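Local coordinates for protein PTHB1 (Homo sapiens, PDB 4YD8) that is a subunit of the BBSome, a coat complex thought to sort specific membrane proteins to primary cilia, here represented by its N-terminal seven-bladed beta-propeller, at residues 27-32 against 42-47; 53-58 against 71-76; 85-90 against 97-102; 335-340 against 349-354. All blocks are in the same frame, centred on the assembly; numbering follows the deposited sequence.

Contact 1 of 4, residues 27-32 against 42-47; sequences GCLCLA and DKIIVG
Cys30 and Ile45 exchange two backbone bonds, Cys30 N to Ile45 O and Ile45 N to Cys30 O, each 2.8 Å long; the second is almost straight, at 172°. In both, the donor lies nearly along the C=O axis. Ala32 and Lys43 form the next hydrogen-bonded pair of this antiparallel hairpin, but there Lys43 N reaches Ala32 O at 2.8 Å from well above the carbonyl plane. At the other end Gly47 N bonds to Cys28 O. On one face Leu29 has CG anti to its N (chi1 174°), which swings CD1 obliquely across against both Ile44 CG2 and Val46 CG2, 3.7 Å from each. The other face carries Cys30, Ala32 and Ile45, and the Ile45 CD1 methyl lies 3.6 Å from Cys30 O. Asp42 passes OD2 to Cys341 N of strand 334-342, while Lys43 NZ turns to Gln41 O and a salt bridge with Asp35. Both faces of this propeller hairpin are thus largely apolar, and meet strands 84-88 and 334-342 of the neighbouring blades by hydrocarbon packing, with the charged groups kept to the turn end.

Contact 2 of 4, residues 53-58 against 71-76; sequences LRIFSP and DLLLEV
Arg54 and Glu75 lie side by side on a non-hydrogen-bonded pair, pointing the same way, and Arg54 NE donates to Glu75 OE1 at 2.9 Å in a salt bridge. The acceptor sits close to the guanidinium plane, yet OE1 is met from above its carboxylate, the two planes being 82° apart. A water closes the ring, donating to Glu75 OE1 and accepting from Arg54 NH2 at 3.1 Å. Were Arg54 an alanine, Glu75 and Glu22, the salt-bridge partner of NH2, would probably lose their positive mate. On the same face Leu72 CG is anti to its N (chi1 179°), putting CD1 over the Phe56 ring, 3.8 Å from its centroid, a CH-pi contact offset toward the rim. These pairs belong to the third and fourth strands of a four-stranded propeller blade, their register broken by a classic beta bulge: Leu73 and Leu74 both face Ile55. Ile55 O takes Leu73 N at 2.8 Å and Leu74 N only weakly. Beyond the bulge, Asp71 O receives Ser57 N at 2.8 Å, and Leu73 CD1 packs on Ser57 CB. Further out, Trp14 of strand 8-17 meets Phe56 edge-to-face, and Met127 touches Leu53, Leu74 and Val76.

Contact 3 of 4, residues 85-90 against 97-102; sequences VEVGKF and LHLAVL
Phe90 folds its ring back over the hairpin, with CE2 3.5 Å from the Ala100 methyl and CD2 3.4 Å from His98 O. Its CG stands anti to the carbonyl carbon (chi1 -59°), which brings the ring over Gly88: the Gly88 CA lies above one face, toward the rim, and any beta carbon there would run into Phe90 CZ. Lys89, the centre of an inverse gamma turn, reverses the chain between the two, with a weak bond from Phe90 N to Gly88 O. Replacing Phe90 by an alanine would probably leave a gap beside Ala100 and Gly88 and deprive Tyr144, which meets the ring edge-to-face, of its aromatic mate. The Phe90 side chain lies about 7 Å from Gly145, a residue critical for protein stability. The ladder beneath is the antiparallel hairpin of the first two strands of a four-stranded propeller blade. Its shortest rung runs from Ala100 N to Glu86 O, 2.7 Å, nearly straight at 169°; His98 N reaches Gly88 O at 2.8 Å, tilted from the carbonyl plane. On the face bearing Val87, the CG1 methyl meets Leu97 CB at 3.6 Å, the two side chains crossing at about a right angle, while CG2 faces Leu99 CD1 at 4.0 Å. That leucine methyl also lies 3.6 Å from Glu86 O. Cys30 and Ala32 of strand 29-32 pack against Val87. His98 ND1 is bound to Met96 O, and Lys89 NZ forms a salt bridge with Glu95.

Contact 4 of 4, residues 335-340 against 349-354; sequences VAVRVG and IVTLSD
A classic beta bulge lies in this hairpin: Val335 and Ala336 both face Leu352, and both backbone N atoms donate to Leu352 O. Val335 N is the closer at 2.7 Å, Ala336 N the longer at 3.3 Å, each in the carbonyl plane. Val335 also leans its side chain on the segment 349-354. With Val335 CG1 anti to the carbonyl carbon (chi1 -71°), CG2 falls in the crowded position and comes within 3.2 Å of Leu352 O, while CG1 meets Asp354 CB at 3.5 Å, the two side chains crossing at about a right angle. Past the bulge the pairing is regular. Arg338 and Val350 form a hydrogen-bonded pair, Val350 N reaching Arg338 O at 2.8 Å in a nearly linear bond (175°). On the face of Val337, CG2 is turned anti to N and packs on Ile349 CG2 at 3.9 Å; Thr351 CG2 lies beside it. The Arg338 side chain bends back along its own strand, and NH1 donates to Val337 O from above the carbonyl plane at 2.9 Å, with Leu29 and Leu31 of strand 29-32 against the chain. Val337 touches Cys293 and Leu295, and Val339 touches Leu295 and Tyr297, of strand 291-298. The sheet runs on through 357-362 to the N-terminal strand 8-17, the closure in which the first strand of the chain completes the last blade, typical of beta-propellers.

Contacts 1, 2, 3 and 4 follow one another in series along the chain. Contacts 1 and 2 share one four-stranded sheet, their centres about 10 Å apart: strands 43-47 and 52-56 are neighbours in it, joined by bonds from Phe56 N to Ile44 O and Arg54 N to Val46 O. Contact 3 belongs to the next sheet, about 10 Å from contact 1, and contact 4 to the last blade, about 9 Å from contact 1, both centre to centre. Contact 1 therefore lies between contacts 3 and 4, whose centres lie about 18 Å apart and which do not touch. Far apart in sequence, the 335-340 and 27-32 segments pack side by side, closing the propeller ring.

Contact 1 of 4, residues 27-32 against 42-47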
loop_
_atom_site.group_PDB
_atom_site.type_symbol
_atom_site.label_atom_id
_atom_site.label_comp_id
_atom_site.label_asym_id
_atom_site.label_seq_id
_atom_site.Cartn_x
_atom_site.Cartn_y
_atom_site.Cartn_z
ATOM N N GLY A 27 2.736 2.448 4.360
ATOM C CA GLY A 27 1.677 3.414 4.132
ATOM C C GLY A 27 2.140 4.633 3.350
ATOM O O GLY A 27 1.346 5.250 2.644
ATOM N N CYS A 28 3.423 4.977 3.468
ATOM C CA CYS A 28 3.946 6.223 2.905
ATOM C C CYS A 28 4.303 6.116 1.422
ATOM O O CYS A 28 4.625 7.117 0.811
ATOM C CB CYS A 28 5.196 6.672 3.668
ATOM S SG CYS A 28 4.829 7.334 5.320
ATOM N N LEU A 29 4.288 4.900 0.881
ATOM C CA LEU A 29 4.696 4.659 -0.518
ATOM C C LEU A 29 3.518 4.196 -1.379
ATOM O O LEU A 29 2.821 3.232 -1.027
ATOM C CB LEU A 29 5.813 3.606 -0.556
ATOM C CG LEU A 29 6.236 3.157 -1.961
ATOM C CD1 LEU A 29 6.845 4.328 -2.736
ATOM C CD2 LEU A 29 7.205 1.972 -1.865
ATOM N N CYS A 30 3.297 4.864 -2.505
ATOM C CA CYS A 30 2.251 4.463 -3.415
ATOM C C CYS A 30 2.775 4.505 -4.848
ATOM O O CYS A 30 3.510 5.416 -5.221
ATOM C CB CYS A 30 1.027 5.373 -3.245
ATOM S SG CYS A 30 -0.378 4.903 -4.253
ATOM N N LEU A 31 2.430 3.479 -5.610
ATOM C CA LEU A 31 2.786 3.397 -7.028
ATOM C C LEU A 31 1.514 3.389 -7.865
ATOM O O LEU A 31 0.758 2.420 -7.826
ATOM C CB LEU A 31 3.595 2.129 -7.312
ATOM C CG LEU A 31 5.098 2.143 -7.584
ATOM C CD1 LEU A 31 5.576 0.716 -7.892
ATOM C CD2 LEU A 31 5.464 3.091 -8.739
ATOM N N ALA A 32 1.274 4.450 -8.631
ATOM C CA ALA A 32 0.015 4.524 -9.370
ATOM C C ALA A 32 0.065 5.535 -10.498
ATOM O O ALA A 32 0.913 6.429 -10.507
ATOM C CB ALA A 32 -1.146 4.897 -8.406
ATOM N N ASP A 42 3.178 4.043 -14.081
ATOM C CA ASP A 42 3.030 4.470 -12.693
ATOM C C ASP A 42 3.926 5.662 -12.389
ATOM O O ASP A 42 4.902 5.915 -13.092
ATOM C CB ASP A 42 3.359 3.335 -11.717
ATOM C CG ASP A 42 2.329 2.235 -11.756
ATOM O OD1 ASP A 42 1.128 2.572 -11.895
ATOM O OD2 ASP A 42 2.718 1.051 -11.653
ATOM N N LYS A 43 3.566 6.400 -11.352
ATOM C CA LYS A 43 4.471 7.373 -10.755
ATOM C C LYS A 43 4.690 6.940 -9.317
ATOM O O LYS A 43 3.854 6.236 -8.763
ATOM C CB LYS A 43 3.907 8.792 -10.801
ATOM C CG LYS A 43 3.966 9.419 -12.187
ATOM C CD LYS A 43 2.861 8.894 -13.070
ATOM C CE LYS A 43 3.124 9.221 -14.532
ATOM N NZ LYS A 43 2.099 8.550 -15.362
ATOM N N ILE A 44 5.809 7.347 -8.726
ATOM C CA ILE A 44 6.071 7.044 -7.322
ATOM C C ILE A 44 5.542 8.207 -6.493
ATOM O O ILE A 44 5.930 9.362 -6.722
ATOM C CB ILE A 44 7.563 6.857 -7.037
ATOM C CG1 ILE A 44 8.168 5.778 -7.938
ATOM C CG2 ILE A 44 7.808 6.506 -5.577
ATOM C CD1 ILE A 44 9.672 5.754 -7.847
ATOM N N ILE A 45 4.647 7.913 -5.555
ATOM C CA ILE A 45 4.155 8.934 -4.639
ATOM C C ILE A 45 4.619 8.584 -3.242
ATOM O O ILE A 45 4.385 7.468 -2.779
ATOM C CB ILE A 45 2.609 9.046 -4.627
ATOM C CG1 ILE A 45 2.073 9.284 -6.043
ATOM C CG2 ILE A 45 2.169 10.159 -3.645
ATOM C CD1 ILE A 45 1.479 8.072 -6.680
ATOM N N VAL A 46 5.295 9.523 -2.584
ATOM C CA VAL A 46 5.758 9.293 -1.224
ATOM C C VAL A 46 5.407 10.465 -0.320
ATOM O O VAL A 46 5.707 11.618 -0.648
ATOM C CB VAL A 46 7.293 9.064 -1.150
ATOM C CG1 VAL A 46 7.713 8.778 0.300
ATOM C CG2 VAL A 46 7.716 7.898 -2.027
ATOM N N GLY A 47 4.770 10.169 0.814
ATOM C CA GLY A 47 4.527 11.190 1.825
ATOM C C GLY A 47 5.423 10.930 3.024
ATOM O O GLY A 47 5.766 9.781 3.296
#

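Contact 2 of 4, residues 53-58 against 71-76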
loop_
_atom_site.group_PDB
_atom_site.type_symbol
_atom_site.label_atom_id
_atom_site.label_comp_id
_atom_site.label_asym_id
_atom_site.label_seq_id
_atom_site.Cartn_x
_atom_site.Cartn_y
_atom_site.Cartn_z
ATOM N N LEU A 53 4.978 15.900 0.512
ATOM C CA LEU A 53 4.446 14.976 -0.482
ATOM C C LEU A 53 5.292 15.113 -1.745
ATOM O O LEU A 53 5.475 16.224 -2.250
ATOM C CB LEU A 53 2.963 15.279 -0.771
ATOM C CG LEU A 53 2.094 14.300 -1.592
ATOM C CD1 LEU A 53 2.484 14.227 -3.070
ATOM C CD2 LEU A 53 2.119 12.910 -0.994
ATOM N N ARG A 54 5.807 13.996 -2.250
ATOM C CA ARG A 54 6.649 14.021 -3.449
ATOM C C ARG A 54 6.130 13.034 -4.492
ATOM O O ARG A 54 5.688 11.946 -4.153
ATOM C CB ARG A 54 8.114 13.697 -3.091
ATOM C CG ARG A 54 8.747 14.731 -2.150
ATOM C CD ARG A 54 10.123 14.297 -1.631
ATOM N NE ARG A 54 10.735 15.333 -0.795
ATOM C CZ ARG A 54 10.815 15.282 0.534
ATOM N NH1 ARG A 54 10.307 14.253 1.201
ATOM N NH2 ARG A 54 11.396 16.269 1.205
ATOM N N ILE A 55 6.201 13.419 -5.761
ATOM C CA ILE A 55 5.816 12.535 -6.854
ATOM C C ILE A 55 6.966 12.450 -7.860
ATOM O O ILE A 55 7.474 13.481 -8.310
ATOM C CB ILE A 55 4.551 13.034 -7.581
ATOM C CG1 ILE A 55 3.389 13.227 -6.589
ATOM C CG2 ILE A 55 4.159 12.057 -8.704
ATOM C CD1 ILE A 55 2.107 13.764 -7.272
ATOM N N PHE A 56 7.379 11.232 -8.187
ATOM C CA PHE A 56 8.505 11.001 -9.104
ATOM C C PHE A 56 8.095 10.213 -10.336
ATOM O O PHE A 56 7.238 9.331 -10.278
ATOM C CB PHE A 56 9.652 10.213 -8.438
ATOM C CG PHE A 56 10.283 10.897 -7.258
ATOM C CD1 PHE A 56 9.763 10.727 -5.985
ATOM C CD2 PHE A 56 11.419 11.692 -7.424
ATOM C CE1 PHE A 56 10.353 11.344 -4.891
ATOM C CE2 PHE A 56 12.017 12.311 -6.334
ATOM C CZ PHE A 56 11.472 12.139 -5.061
ATOM N N SER A 57 8.771 10.503 -11.438
ATOM C CA SER A 57 8.734 9.651 -12.621
ATOM C C SER A 57 10.186 9.378 -12.996
ATOM O O SER A 57 10.773 10.105 -13.773
ATOM C CB SER A 57 7.964 10.328 -13.763
ATOM O OG SER A 57 7.784 9.438 -14.847
ATOM N N PRO A 58 10.781 8.346 -12.396
ATOM C CA PRO A 58 12.234 8.139 -12.498
ATOM C C PRO A 58 12.695 7.706 -13.886
ATOM O O PRO A 58 11.987 6.992 -14.596
ATOM C CB PRO A 58 12.510 7.030 -11.474
ATOM C CG PRO A 58 11.197 6.371 -11.247
ATOM C CD PRO A 58 10.141 7.406 -11.464
ATOM N N ASP A 71 13.377 14.088 -12.496
ATOM C CA ASP A 71 12.669 12.899 -12.033
ATOM C C ASP A 71 11.545 13.331 -11.094
ATOM O O ASP A 71 10.513 12.680 -10.987
ATOM C CB ASP A 71 13.611 11.936 -11.293
ATOM C CG ASP A 71 14.737 11.378 -12.174
ATOM O OD1 ASP A 71 14.460 10.650 -13.151
ATOM O OD2 ASP A 71 15.917 11.650 -11.856
ATOM N N LEU A 72 11.781 14.426 -10.386
ATOM C CA LEU A 72 10.808 14.923 -9.417
ATOM C C LEU A 72 9.744 15.749 -10.136
ATOM O O LEU A 72 10.035 16.817 -10.667
ATOM C CB LEU A 72 11.499 15.760 -8.337
ATOM C CG LEU A 72 10.588 16.356 -7.264
ATOM C CD1 LEU A 72 10.056 15.255 -6.362
ATOM C CD2 LEU A 72 11.349 17.404 -6.464
ATOM N N LEU A 73 8.516 15.249 -10.159
ATOM C CA LEU A 73 7.430 15.961 -10.825
ATOM C C LEU A 73 6.835 17.025 -9.920
ATOM O O LEU A 73 6.417 18.074 -10.380
ATOM C CB LEU A 73 6.335 14.991 -11.252
ATOM C CG LEU A 73 6.743 13.885 -12.225
ATOM C CD1 LEU A 73 5.522 13.069 -12.601
ATOM C CD2 LEU A 73 7.426 14.457 -13.459
ATOM N N LEU A 74 6.797 16.735 -8.625
ATOM C CA LEU A 74 6.135 17.622 -7.698
ATOM C C LEU A 74 6.622 17.376 -6.289
ATOM O O LEU A 74 6.804 16.234 -5.874
ATOM C CB LEU A 74 4.620 17.431 -7.764
ATOM C CG LEU A 74 3.768 18.291 -6.816
ATOM C CD1 LEU A 74 2.616 18.903 -7.576
ATOM C CD2 LEU A 74 3.235 17.465 -5.666
ATOM N N GLU A 75 6.824 18.467 -5.565
ATOM C CA GLU A 75 7.102 18.408 -4.145
ATOM C C GLU A 75 6.288 19.507 -3.485
ATOM O O GLU A 75 6.349 20.649 -3.913
ATOM C CB GLU A 75 8.599 18.594 -3.870
ATOM C CG GLU A 75 8.946 18.658 -2.389
ATOM C CD GLU A 75 10.427 18.878 -2.148
ATOM O OE1 GLU A 75 11.194 17.889 -2.157
ATOM O OE2 GLU A 75 10.819 20.045 -1.946
ATOM N N VAL A 76 5.514 19.160 -2.466
ATOM C CA VAL A 76 4.749 20.163 -1.738
ATOM C C VAL A 76 4.832 19.906 -0.232
ATOM O O VAL A 76 4.771 18.762 0.233
ATOM C CB VAL A 76 3.261 20.199 -2.194
ATOM C CG1 VAL A 76 2.639 18.826 -2.119
ATOM C CG2 VAL A 76 2.461 21.189 -1.353
HETATM O O HOH W 1 13.196 18.449 -0.096
#

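Contact 3 of 4, residues 85-90 against 97-102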
loop_
_atom_site.group_PDB
_atom_site.type_symbol
_atom_site.label_atom_id
_atom_site.label_comp_id
_atom_site.label_asym_id
_atom_site.label_seq_id
_atom_site.Cartn_x
_atom_site.Cartn_y
_atom_site.Cartn_z
ATOM N N VAL A 85 -0.664 7.375 1.984
ATOM C CA VAL A 85 -1.100 7.864 0.674
ATOM C C VAL A 85 -1.727 6.708 -0.110
ATOM O O VAL A 85 -1.258 5.562 -0.024
ATOM C CB VAL A 85 0.069 8.480 -0.147
ATOM C CG1 VAL A 85 0.468 9.847 0.418
ATOM C CG2 VAL A 85 1.259 7.547 -0.153
ATOM N N GLU A 86 -2.798 7.004 -0.839
ATOM C CA GLU A 86 -3.463 6.022 -1.700
ATOM C C GLU A 86 -4.003 6.750 -2.925
ATOM O O GLU A 86 -4.209 7.957 -2.895
ATOM C CB GLU A 86 -4.621 5.300 -0.997
ATOM C CG GLU A 86 -4.268 4.457 0.253
ATOM C CD GLU A 86 -3.300 3.296 -0.000
ATOM O OE1 GLU A 86 -3.092 2.869 -1.174
ATOM O OE2 GLU A 86 -2.762 2.784 1.010
ATOM N N VAL A 87 -4.254 6.000 -3.988
ATOM C CA VAL A 87 -4.716 6.576 -5.242
ATOM C C VAL A 87 -5.895 5.757 -5.704
ATOM O O VAL A 87 -5.818 4.530 -5.738
ATOM C CB VAL A 87 -3.596 6.571 -6.314
ATOM C CG1 VAL A 87 -4.164 6.966 -7.692
ATOM C CG2 VAL A 87 -2.446 7.494 -5.882
ATOM N N GLY A 88 -6.994 6.423 -6.044
ATOM C CA GLY A 88 -8.208 5.724 -6.385
ATOM C C GLY A 88 -9.271 6.653 -6.935
ATOM O O GLY A 88 -9.040 7.851 -7.124
ATOM N N LYS A 89 -10.449 6.099 -7.177
ATOM C CA LYS A 89 -11.531 6.879 -7.776
ATOM C C LYS A 89 -12.329 7.621 -6.695
ATOM O O LYS A 89 -13.486 7.290 -6.433
ATOM C CB LYS A 89 -12.457 5.974 -8.601
ATOM C CG LYS A 89 -11.738 5.256 -9.757
ATOM C CD LYS A 89 -12.625 4.187 -10.380
ATOM C CE LYS A 89 -11.863 3.421 -11.465
ATOM N NZ LYS A 89 -12.787 2.539 -12.223
ATOM N N PHE A 90 -11.702 8.634 -6.108
ATOM C CA PHE A 90 -12.204 9.261 -4.891
ATOM C C PHE A 90 -13.117 10.461 -5.161
ATOM O O PHE A 90 -13.598 11.094 -4.215
ATOM C CB PHE A 90 -11.029 9.709 -4.023
ATOM C CG PHE A 90 -10.098 8.600 -3.626
ATOM C CD1 PHE A 90 -10.594 7.356 -3.235
ATOM C CD2 PHE A 90 -8.728 8.801 -3.639
ATOM C CE1 PHE A 90 -9.723 6.327 -2.855
ATOM C CE2 PHE A 90 -7.842 7.774 -3.255
ATOM C CZ PHE A 90 -8.344 6.546 -2.867
ATOM N N LEU A 97 -8.383 8.712 -11.545
ATOM C CA LEU A 97 -7.703 8.475 -10.275
ATOM C C LEU A 97 -7.338 9.799 -9.614
ATOM O O LEU A 97 -6.967 10.768 -10.287
ATOM C CB LEU A 97 -6.440 7.620 -10.469
ATOM C CG LEU A 97 -6.668 6.266 -11.150
ATOM C CD1 LEU A 97 -5.337 5.523 -11.390
ATOM C CD2 LEU A 97 -7.626 5.432 -10.308
ATOM N N HIS A 98 -7.449 9.819 -8.290
ATOM C CA HIS A 98 -7.059 10.952 -7.460
ATOM C C HIS A 98 -6.214 10.466 -6.278
ATOM O O HIS A 98 -6.222 9.288 -5.945
ATOM C CB HIS A 98 -8.286 11.703 -6.935
ATOM C CG HIS A 98 -9.014 12.466 -7.989
ATOM N ND1 HIS A 98 -9.826 11.856 -8.927
ATOM C CD2 HIS A 98 -9.040 13.790 -8.275
ATOM C CE1 HIS A 98 -10.324 12.773 -9.733
ATOM N NE2 HIS A 98 -9.859 13.956 -9.368
ATOM N N LEU A 99 -5.502 11.397 -5.655
ATOM C CA LEU A 99 -4.597 11.106 -4.538
ATOM C C LEU A 99 -5.302 11.381 -3.225
ATOM O O LEU A 99 -5.810 12.485 -3.030
ATOM C CB LEU A 99 -3.351 11.976 -4.623
ATOM C CG LEU A 99 -2.350 11.879 -3.460
ATOM C CD1 LEU A 99 -1.742 10.493 -3.369
ATOM C CD2 LEU A 99 -1.263 12.933 -3.572
ATOM N N ALA A 100 -5.329 10.395 -2.327
ATOM C CA ALA A 100 -5.804 10.648 -0.961
ATOM C C ALA A 100 -4.588 10.718 -0.049
ATOM O O ALA A 100 -3.706 9.866 -0.112
ATOM C CB ALA A 100 -6.766 9.562 -0.503
ATOM N N VAL A 101 -4.533 11.758 0.773
ATOM C CA VAL A 101 -3.470 11.922 1.744
ATOM C C VAL A 101 -4.114 11.895 3.120
ATOM O O VAL A 101 -4.983 12.719 3.420
ATOM C CB VAL A 101 -2.708 13.242 1.543
ATOM C CG1 VAL A 101 -1.593 13.393 2.585
ATOM C CG2 VAL A 101 -2.141 13.315 0.101
ATOM N N LEU A 102 -3.701 10.939 3.937
ATOM C CA LEU A 102 -4.226 10.825 5.291
ATOM C C LEU A 102 -3.302 11.533 6.255
ATOM O O LEU A 102 -2.102 11.246 6.292
ATOM C CB LEU A 102 -4.376 9.354 5.682
ATOM C CG LEU A 102 -4.963 9.102 7.072
ATOM C CD1 LEU A 102 -6.386 9.675 7.157
ATOM C CD2 LEU A 102 -4.940 7.609 7.360
#

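Contact 4 of 4, residues 335-340 against 349-354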
loop_
_atom_site.group_PDB
_atom_site.type_symbol
_atom_site.label_atom_id
_atom_site.label_comp_id
_atom_site.label_asym_id
_atom_site.label_seq_id
_atom_site.Cartn_x
_atom_site.Cartn_y
_atom_site.Cartn_z
ATOM N N VAL A 335 10.833 -0.324 4.532
ATOM C CA VAL A 335 9.580 -0.277 5.288
ATOM C C VAL A 335 8.392 -0.464 4.374
ATOM O O VAL A 335 7.290 -0.722 4.838
ATOM C CB VAL A 335 9.372 1.045 6.039
ATOM C CG1 VAL A 335 10.326 1.148 7.193
ATOM C CG2 VAL A 335 9.457 2.248 5.082
ATOM N N ALA A 336 8.608 -0.290 3.068
ATOM C CA ALA A 336 7.568 -0.560 2.085
ATOM C C ALA A 336 8.197 -0.986 0.773
ATOM O O ALA A 336 9.281 -0.524 0.425
ATOM C CB ALA A 336 6.675 0.671 1.852
ATOM N N VAL A 337 7.497 -1.859 0.060
ATOM C CA VAL A 337 7.909 -2.286 -1.273
ATOM C C VAL A 337 6.684 -2.300 -2.165
ATOM O O VAL A 337 5.584 -2.681 -1.728
ATOM C CB VAL A 337 8.594 -3.676 -1.244
ATOM C CG1 VAL A 337 7.702 -4.738 -0.574
ATOM C CG2 VAL A 337 8.987 -4.101 -2.635
ATOM N N ARG A 338 6.858 -1.832 -3.399
ATOM C CA ARG A 338 5.807 -1.876 -4.415
ATOM C C ARG A 338 6.376 -2.373 -5.735
ATOM O O ARG A 338 7.585 -2.285 -5.964
ATOM C CB ARG A 338 5.167 -0.487 -4.589
ATOM C CG ARG A 338 4.416 -0.013 -3.333
ATOM C CD ARG A 338 3.101 -0.765 -3.213
ATOM N NE ARG A 338 2.260 -0.250 -2.129
ATOM C CZ ARG A 338 2.387 -0.586 -0.853
ATOM N NH1 ARG A 338 3.329 -1.440 -0.469
ATOM N NH2 ARG A 338 1.564 -0.059 0.048
ATOM N N VAL A 339 5.507 -2.902 -6.592
ATOM C CA VAL A 339 5.883 -3.303 -7.945
ATOM C C VAL A 339 5.012 -2.574 -8.947
ATOM O O VAL A 339 3.813 -2.465 -8.755
ATOM C CB VAL A 339 5.732 -4.829 -8.149
ATOM C CG1 VAL A 339 6.033 -5.231 -9.591
ATOM C CG2 VAL A 339 6.655 -5.555 -7.194
ATOM N N GLY A 340 5.593 -2.088 -10.032
ATOM C CA GLY A 340 4.757 -1.403 -10.998
ATOM C C GLY A 340 5.432 -1.158 -12.311
ATOM O O GLY A 340 6.480 -1.733 -12.612
ATOM N N ILE A 349 10.655 -3.029 -9.262
ATOM C CA ILE A 349 10.557 -3.018 -7.802
ATOM C C ILE A 349 10.915 -1.645 -7.266
ATOM O O ILE A 349 11.945 -1.082 -7.639
ATOM C CB ILE A 349 11.501 -4.052 -7.149
ATOM C CG1 ILE A 349 11.131 -5.474 -7.556
ATOM C CG2 ILE A 349 11.477 -3.946 -5.609
ATOM C CD1 ILE A 349 12.097 -6.498 -6.978
ATOM N N VAL A 350 10.067 -1.105 -6.402
ATOM C CA VAL A 350 10.380 0.154 -5.733
ATOM C C VAL A 350 10.432 -0.097 -4.232
ATOM O O VAL A 350 9.479 -0.631 -3.666
ATOM C CB VAL A 350 9.342 1.248 -6.029
ATOM C CG1 VAL A 350 9.701 2.553 -5.289
ATOM C CG2 VAL A 350 9.207 1.475 -7.553
ATOM N N THR A 351 11.542 0.265 -3.594
ATOM C CA THR A 351 11.649 0.149 -2.131
ATOM C C THR A 351 11.842 1.499 -1.448
ATOM O O THR A 351 12.505 2.392 -1.984
ATOM C CB THR A 351 12.827 -0.749 -1.696
ATOM O OG1 THR A 351 14.051 -0.224 -2.237
ATOM C CG2 THR A 351 12.628 -2.188 -2.160
ATOM N N LEU A 352 11.289 1.622 -0.243
ATOM C CA LEU A 352 11.450 2.808 0.584
ATOM C C LEU A 352 11.899 2.407 1.987
ATOM O O LEU A 352 11.289 1.527 2.609
ATOM C CB LEU A 352 10.133 3.590 0.663
ATOM C CG LEU A 352 10.117 4.809 1.595
ATOM C CD1 LEU A 352 11.027 5.921 1.068
ATOM C CD2 LEU A 352 8.697 5.306 1.754
ATOM N N SER A 353 12.954 3.050 2.484
ATOM C CA SER A 353 13.446 2.791 3.847
ATOM C C SER A 353 12.848 3.804 4.831
ATOM O O SER A 353 12.258 4.809 4.415
ATOM C CB SER A 353 14.975 2.849 3.892
ATOM O OG SER A 353 15.433 4.179 3.742
ATOM N N ASP A 354 13.001 3.576 6.133
ATOM C CA ASP A 354 12.329 4.468 7.073
ATOM C C ASP A 354 13.039 5.811 7.207
ATOM O O ASP A 354 12.511 6.729 7.831
ATOM C CB ASP A 354 12.144 3.809 8.456
ATOM C CG ASP A 354 13.449 3.550 9.204
ATOM O OD1 ASP A 354 14.532 4.010 8.789
ATOM O OD2 ASP A 354 13.367 2.887 10.263
#